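Local coordinates for pili retraction protein PilT (Thermus thermophilus, PDB 5FL3) that probably binds and hydrolyses ATP, as a motor ATPase of the GSP E family thought to drive pilus retraction, at residues P53-L64 / L94-M105. Residues are numbered along the deposited sequence; the frame is centred on the assembly and turned at random.
Sequences PKEVEAIARALL and LLRQRGSFGLVM
L103 packs its CD2 against I59 and L63 of the helix. This atom lies 3.6 Å from I59 CG2 and 3.7 Å from L63 CD1, so a single methyl meets two side chains one helical turn apart. CG2 of I59 is the branch anti to the backbone N, and it is this branch that faces the strand. Further along, L63 and M105 reach toward each other tip to tip. L94, on the neighbouring strand, divides its two methyls: CD1 meets A60 CB at 4.0 Å and CD2 meets L64 CD1. V56 packs against backbone as well as side chain, with CG1 over the carbonyl of F101 and near G102 CA.

The helix 53-63 lies across one face of an antiparallel beta hairpin. Its axis crosses strand 100-105 at 54°, with a closest approach of 7.4 Å. A type I' turn from Q97 to S100 closes the hairpin. These strands belong to the six-stranded sheet of the N-terminal domain, a separate unit from the P-loop ATPase core that holds ADP. L12 of helix 11-21 also touches I59 and L63, while L72 of helix 66-72 touches L64 and L94.

A water bridges the segments at the start of the helix, donating to P53 O and accepting from F101 N, both at 3.0 Å. S100 OG sits beside P53 CB and donates to F101 O within its own strand.

The F101 ring meets the extended side chain of E57 at its edge, with CD2 3.9 Å from E57 CG. The ring and carboxylate planes stand 68° apart. Within the helix, R61 grips E57 OE2 side-on through NE and NH2, the latter at 2.8 Å. This salt bridge ties down the carboxylate end of E57 beside the ring.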
loop_
_atom_site.group_PDB
_atom_site.type_symbol
_atom_site.label_atom_id
_atom_site.label_comp_id
_atom_site.label_asym_id
_atom_site.label_seq_id
_atom_site.Cartn_x
_atom_site.Cartn_y
_atom_site.Cartn_z
ATOM N N PRO A 53 -5.292 -30.710 13.902
ATOM C CA PRO A 53 -6.458 -29.939 14.336
ATOM C C PRO A 53 -6.381 -29.606 15.829
ATOM O O PRO A 53 -6.631 -28.454 16.240
ATOM C CB PRO A 53 -7.628 -30.876 14.044
ATOM C CG PRO A 53 -7.145 -31.720 12.913
ATOM C CD PRO A 53 -5.658 -31.828 13.016
ATOM N N LYS A 54 -6.009 -30.609 16.625
ATOM C CA LYS A 54 -5.922 -30.433 18.068
ATOM C C LYS A 54 -4.956 -29.301 18.422
ATOM O O LYS A 54 -5.278 -28.459 19.253
ATOM C CB LYS A 54 -5.511 -31.741 18.752
ATOM C CG LYS A 54 -6.344 -32.041 20.002
ATOM C CD LYS A 54 -6.759 -33.515 20.090
ATOM C CE LYS A 54 -7.793 -33.723 21.202
ATOM N NZ LYS A 54 -8.262 -35.139 21.342
ATOM N N GLU A 55 -3.799 -29.252 17.770
ATOM C CA GLU A 55 -2.824 -28.210 18.066
ATOM C C GLU A 55 -3.291 -26.824 17.636
ATOM O O GLU A 55 -3.042 -25.850 18.347
ATOM C CB GLU A 55 -1.498 -28.513 17.399
ATOM C CG GLU A 55 -0.686 -29.593 18.056
ATOM C CD GLU A 55 0.381 -30.110 17.121
ATOM O OE1 GLU A 55 0.035 -30.366 15.946
ATOM O OE2 GLU A 55 1.555 -30.240 17.537
ATOM N N VAL A 56 -3.947 -26.723 16.476
ATOM C CA VAL A 56 -4.415 -25.412 16.019
ATOM C C VAL A 56 -5.454 -24.881 17.001
ATOM O O VAL A 56 -5.398 -23.728 17.402
ATOM C CB VAL A 56 -5.003 -25.446 14.588
ATOM C CG1 VAL A 56 -5.475 -24.055 14.183
ATOM C CG2 VAL A 56 -3.969 -25.945 13.607
ATOM N N GLU A 57 -6.367 -25.739 17.427
ATOM C CA GLU A 57 -7.356 -25.342 18.413
ATOM C C GLU A 57 -6.723 -24.832 19.709
ATOM O O GLU A 57 -7.193 -23.846 20.292
ATOM C CB GLU A 57 -8.279 -26.502 18.716
ATOM C CG GLU A 57 -9.376 -26.177 19.695
ATOM C CD GLU A 57 -10.433 -27.254 19.727
ATOM O OE1 GLU A 57 -10.177 -28.334 19.146
ATOM O OE2 GLU A 57 -11.512 -27.026 20.323
ATOM N N ALA A 58 -5.651 -25.490 20.148
ATOM C CA ALA A 58 -4.989 -25.132 21.403
ATOM C C ALA A 58 -4.359 -23.763 21.270
ATOM O O ALA A 58 -4.456 -22.924 22.177
ATOM C CB ALA A 58 -3.927 -26.178 21.797
ATOM N N ILE A 59 -3.712 -23.540 20.130
ATOM C CA ILE A 59 -3.173 -22.229 19.823
ATOM C C ILE A 59 -4.272 -21.165 19.863
ATOM O O ILE A 59 -4.113 -20.125 20.520
ATOM C CB ILE A 59 -2.497 -22.228 18.476
ATOM C CG1 ILE A 59 -1.234 -23.089 18.561
ATOM C CG2 ILE A 59 -2.200 -20.802 18.053
ATOM C CD1 ILE A 59 -0.509 -23.216 17.270
ATOM N N ALA A 60 -5.388 -21.439 19.188
ATOM C CA ALA A 60 -6.543 -20.555 19.238
ATOM C C ALA A 60 -6.994 -20.276 20.681
ATOM O O ALA A 60 -7.130 -19.113 21.079
ATOM C CB ALA A 60 -7.689 -21.134 18.433
ATOM N N ARG A 61 -7.219 -21.320 21.477
ATOM C CA ARG A 61 -7.734 -21.095 22.826
ATOM C C ARG A 61 -6.746 -20.303 23.689
ATOM O O ARG A 61 -7.157 -19.560 24.586
ATOM C CB ARG A 61 -8.082 -22.423 23.503
ATOM C CG ARG A 61 -9.116 -23.224 22.751
ATOM C CD ARG A 61 -9.831 -24.283 23.595
ATOM N NE ARG A 61 -10.855 -24.925 22.767
ATOM C CZ ARG A 61 -12.109 -24.489 22.647
ATOM N NH1 ARG A 61 -12.512 -23.426 23.339
ATOM N NH2 ARG A 61 -12.966 -25.117 21.848
ATOM N N ALA A 62 -5.453 -20.450 23.400
ATOM C CA ALA A 62 -4.405 -19.733 24.116
ATOM C C ALA A 62 -4.373 -18.247 23.775
ATOM O O ALA A 62 -3.815 -17.455 24.525
ATOM C CB ALA A 62 -3.063 -20.349 23.822
ATOM N N LEU A 63 -4.962 -17.873 22.644
ATOM C CA LEU A 63 -4.945 -16.484 22.194
ATOM C C LEU A 63 -6.191 -15.680 22.581
ATOM O O LEU A 63 -6.152 -14.456 22.633
ATOM C CB LEU A 63 -4.761 -16.435 20.677
ATOM C CG LEU A 63 -3.397 -16.947 20.227
ATOM C CD1 LEU A 63 -3.253 -16.789 18.740
ATOM C CD2 LEU A 63 -2.297 -16.203 20.954
ATOM N N LEU A 64 -7.291 -16.367 22.855
ATOM C CA LEU A 64 -8.556 -15.700 23.121
ATOM C C LEU A 64 -8.805 -15.415 24.599
ATOM O O LEU A 64 -8.376 -16.159 25.472
ATOM C CB LEU A 64 -9.707 -16.543 22.588
ATOM C CG LEU A 64 -9.716 -16.797 21.094
ATOM C CD1 LEU A 64 -10.812 -17.800 20.778
ATOM C CD2 LEU A 64 -9.914 -15.470 20.349
ATOM N N LEU A 94 -9.499 -16.080 12.907
ATOM C CA LEU A 94 -9.761 -17.461 13.218
ATOM C C LEU A 94 -10.795 -17.909 12.206
ATOM O O LEU A 94 -11.749 -17.186 11.950
ATOM C CB LEU A 94 -10.256 -17.606 14.661
ATOM C CG LEU A 94 -10.566 -18.968 15.285
ATOM C CD1 LEU A 94 -9.439 -19.941 15.061
ATOM C CD2 LEU A 94 -10.800 -18.797 16.776
ATOM N N LEU A 95 -10.587 -19.079 11.609
ATOM C CA LEU A 95 -11.552 -19.637 10.671
ATOM C C LEU A 95 -11.781 -21.106 10.980
ATOM O O LEU A 95 -11.132 -21.668 11.862
ATOM C CB LEU A 95 -11.067 -19.462 9.232
ATOM C CG LEU A 95 -9.657 -19.999 8.967
ATOM C CD1 LEU A 95 -9.735 -21.214 8.068
ATOM C CD2 LEU A 95 -8.737 -18.960 8.379
ATOM N N ARG A 96 -12.722 -21.703 10.256
ATOM C CA ARG A 96 -12.977 -23.146 10.261
ATOM C C ARG A 96 -12.775 -23.674 8.860
ATOM O O ARG A 96 -13.271 -23.091 7.907
ATOM C CB ARG A 96 -14.396 -23.460 10.727
ATOM C CG ARG A 96 -14.691 -22.962 12.134
ATOM C CD ARG A 96 -16.188 -22.905 12.421
ATOM N NE ARG A 96 -16.453 -22.549 13.813
ATOM C CZ ARG A 96 -16.298 -23.387 14.836
ATOM N NH1 ARG A 96 -15.882 -24.636 14.616
ATOM N NH2 ARG A 96 -16.550 -22.977 16.079
ATOM N N GLN A 97 -12.033 -24.759 8.713
ATOM C CA GLN A 97 -11.913 -25.359 7.399
ATOM C C GLN A 97 -11.749 -26.860 7.548
ATOM O O GLN A 97 -10.916 -27.335 8.328
ATOM C CB GLN A 97 -10.753 -24.725 6.617
ATOM C CG GLN A 97 -9.371 -24.981 7.164
ATOM C CD GLN A 97 -8.760 -26.249 6.596
ATOM O OE1 GLN A 97 -9.160 -26.725 5.546
ATOM N NE2 GLN A 97 -7.778 -26.789 7.287
ATOM N N ARG A 98 -12.586 -27.595 6.822
ATOM C CA ARG A 98 -12.618 -29.057 6.870
ATOM C C ARG A 98 -12.695 -29.599 8.301
ATOM O O ARG A 98 -11.953 -30.512 8.691
ATOM C CB ARG A 98 -11.415 -29.632 6.120
ATOM C CG ARG A 98 -11.533 -29.405 4.614
ATOM C CD ARG A 98 -10.381 -29.990 3.843
ATOM N NE ARG A 98 -10.104 -31.358 4.253
ATOM C CZ ARG A 98 -9.103 -32.089 3.774
ATOM N NH1 ARG A 98 -8.290 -31.576 2.850
ATOM N NH2 ARG A 98 -8.921 -33.332 4.217
ATOM N N GLY A 99 -13.605 -29.013 9.074
ATOM C CA GLY A 99 -13.887 -29.451 10.427
ATOM C C GLY A 99 -12.882 -28.936 11.435
ATOM O O GLY A 99 -12.940 -29.258 12.625
ATOM N N SER A 100 -11.958 -28.115 10.963
ATOM C CA SER A 100 -10.833 -27.772 11.805
ATOM C C SER A 100 -10.639 -26.273 11.895
ATOM O O SER A 100 -10.972 -25.542 10.949
ATOM C CB SER A 100 -9.573 -28.441 11.272
ATOM O OG SER A 100 -8.465 -27.988 12.000
ATOM N N PHE A 101 -10.114 -25.812 13.026
ATOM C CA PHE A 101 -9.797 -24.389 13.162
ATOM C C PHE A 101 -8.581 -24.032 12.327
ATOM O O PHE A 101 -7.677 -24.855 12.106
ATOM C CB PHE A 101 -9.564 -23.984 14.621
ATOM C CG PHE A 101 -10.834 -23.808 15.408
ATOM C CD1 PHE A 101 -11.802 -22.904 14.998
ATOM C CD2 PHE A 101 -11.073 -24.557 16.551
ATOM C CE1 PHE A 101 -12.993 -22.742 15.715
ATOM C CE2 PHE A 101 -12.259 -24.393 17.279
ATOM C CZ PHE A 101 -13.214 -23.483 16.859
ATOM N N GLY A 102 -8.594 -22.801 11.836
ATOM C CA GLY A 102 -7.458 -22.220 11.150
ATOM C C GLY A 102 -7.173 -20.860 11.747
ATOM O O GLY A 102 -8.025 -20.259 12.396
ATOM N N LEU A 103 -5.974 -20.352 11.517
ATOM C CA LEU A 103 -5.584 -19.097 12.118
ATOM C C LEU A 103 -4.675 -18.330 11.176
ATOM O O LEU A 103 -3.683 -18.866 10.664
ATOM C CB LEU A 103 -4.889 -19.355 13.449
ATOM C CG LEU A 103 -4.977 -18.315 14.564
ATOM C CD1 LEU A 103 -6.422 -18.008 14.860
ATOM C CD2 LEU A 103 -4.254 -18.810 15.820
ATOM N N VAL A 104 -5.029 -17.081 10.907
ATOM C CA VAL A 104 -4.166 -16.232 10.105
ATOM C C VAL A 104 -3.893 -14.969 10.889
ATOM O O VAL A 104 -4.810 -14.231 11.232
ATOM C CB VAL A 104 -4.771 -15.878 8.734
ATOM C CG1 VAL A 104 -3.830 -14.946 7.998
ATOM C CG2 VAL A 104 -5.009 -17.138 7.911
ATOM N N MET A 105 -2.622 -14.742 11.192
ATOM C CA MET A 105 -2.222 -13.614 12.004
ATOM C C MET A 105 -1.436 -12.620 11.164
ATOM O O MET A 105 -0.472 -13.010 10.491
ATOM C CB MET A 105 -1.388 -14.101 13.174
ATOM C CG MET A 105 -2.002 -15.300 13.837
ATOM S SD MET A 105 -1.078 -15.811 15.285
ATOM C CE MET A 105 -1.057 -14.299 16.250
HETATM O O HOH W 1 -9.352 -27.739 15.241
#